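Local structure of acetyltransferase (Sinorhizobium meliloti, 4JXR) at residues A[42-45]-A[46-50]. The protein probably transfers an acetyl group from acetyl-CoA to an acceptor substrate, as a GNAT-superfamily enzyme of the phosphinothricin acetyltransferase type. Numbering follows the deposited sequence. Where two conformers were deposited one is given.
Sequences MALR and FSTIT
Four successive i to i+4 bonds join Met42–Arg45 to Phe46–Ile49, from Phe46 N to Met42 O (2.9 Å, N-H...O angle 161°) through to Ile49 N to Arg45 O (2.9 Å), so the backbone is one unbroken alpha-helix. Leu44 O is gripped twice: Thr48 N donates to it at 3.0 Å, and Thr48 OG1 also at 3.0 Å, from above the carbonyl plane (37° out of it). A chi1 of -57° sets this hydroxyl beside its own backbone N, facing the preceding turn, and Leu44 CD1 lies 4.0 Å from the same OG1. Thr50 repeats the double grip on Phe46 O, with OG1 at 2.8 Å, amide and hydroxyl again arriving from opposite faces of the carbonyl plane. That hydroxyl oxygen also sits over the centre of the Phe46 ring, 4.2 Å above its plane. Ile49 folds its CG1 branch back against Arg45 O (CG1 to O 3.2 Å), whereas the extended Arg45 chain carries its guanidinium away to salt bridges with Glu33 and Glu41. Buried Met42 meets helix 14-27 and buried Ile49 strand 66-74, while Ser47 and Thr48 are exposed: helix 39-51 is amphipathic and, with helix 14-27, links strands 5-8 and 56-60 in the GNAT fold.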
# COMPACT_ATOMS: atom_id res chain seq x y z
N MSE A 42 -1.84 6.35 -18.70
CA MSE A 42 -0.49 5.84 -18.51
C MSE A 42 0.53 6.96 -18.58
O MSE A 42 1.55 6.94 -17.87
CB MSE A 42 -0.18 4.76 -19.50
CG MSE A 42 -1.03 3.47 -19.30
SE MSE A 42 -0.81 2.64 -17.62
CE MSE A 42 0.94 1.81 -17.89
N ALA A 43 0.30 7.94 -19.48
CA ALA A 43 1.18 9.06 -19.63
C ALA A 43 1.20 9.95 -18.39
O ALA A 43 2.27 10.42 -18.00
CB ALA A 43 0.78 9.89 -20.85
N LEU A 44 0.06 10.17 -17.77
CA LEU A 44 0.01 10.91 -16.52
C LEU A 44 0.77 10.16 -15.42
O LEU A 44 1.55 10.74 -14.68
CB LEU A 44 -1.41 11.18 -16.09
CG LEU A 44 -1.60 11.84 -14.74
CD1 LEU A 44 -0.86 13.15 -14.68
CD2 LEU A 44 -3.06 12.08 -14.44
N ARG A 45 0.57 8.85 -15.35
CA ARG A 45 1.32 8.05 -14.37
C ARG A 45 2.82 8.16 -14.59
O ARG A 45 3.58 8.33 -13.64
CB ARG A 45 0.86 6.59 -14.40
CG ARG A 45 -0.60 6.41 -13.99
CD ARG A 45 -1.05 4.97 -14.10
NE ARG A 45 -2.48 4.82 -13.88
CZ ARG A 45 -3.11 3.65 -13.80
NH1 ARG A 45 -2.44 2.52 -13.91
NH2 ARG A 45 -4.42 3.62 -13.61
N PHE A 46 3.26 8.06 -15.84
CA PHE A 46 4.65 8.20 -16.19
C PHE A 46 5.18 9.56 -15.77
O PHE A 46 6.27 9.67 -15.22
CB PHE A 46 4.81 8.01 -17.71
CG PHE A 46 6.10 8.50 -18.28
CD1 PHE A 46 7.25 7.73 -18.31
CD2 PHE A 46 6.15 9.77 -18.85
CE1 PHE A 46 8.42 8.21 -18.86
CE2 PHE A 46 7.32 10.25 -19.38
CZ PHE A 46 8.44 9.47 -19.42
N SER A 47 4.43 10.62 -16.05
CA SER A 47 4.80 12.00 -15.69
C SER A 47 5.02 12.10 -14.18
O SER A 47 5.96 12.74 -13.70
CB SER A 47 3.70 12.96 -16.23
OG SER A 47 3.95 14.30 -15.84
N THR A 48 4.12 11.50 -13.43
CA THR A 48 4.18 11.59 -11.99
C THR A 48 5.38 10.83 -11.41
O THR A 48 6.11 11.33 -10.55
CB THR A 48 2.86 11.08 -11.38
OG1 THR A 48 1.77 11.86 -11.91
CG2 THR A 48 2.86 11.16 -9.87
N ILE A 49 5.56 9.60 -11.87
CA ILE A 49 6.65 8.76 -11.38
C ILE A 49 7.98 9.44 -11.68
O ILE A 49 8.84 9.58 -10.80
CB ILE A 49 6.56 7.37 -12.02
CG1 ILE A 49 5.34 6.63 -11.53
CG2 ILE A 49 7.83 6.56 -11.80
CD1 ILE A 49 4.88 5.48 -12.42
N THR A 50 8.20 9.83 -12.92
CA THR A 50 9.44 10.44 -13.29
C THR A 50 9.59 11.82 -12.70
O THR A 50 10.72 12.21 -12.36
CB THR A 50 9.62 10.50 -14.83
OG1 THR A 50 8.58 11.24 -15.46
CG2 THR A 50 9.71 9.07 -15.39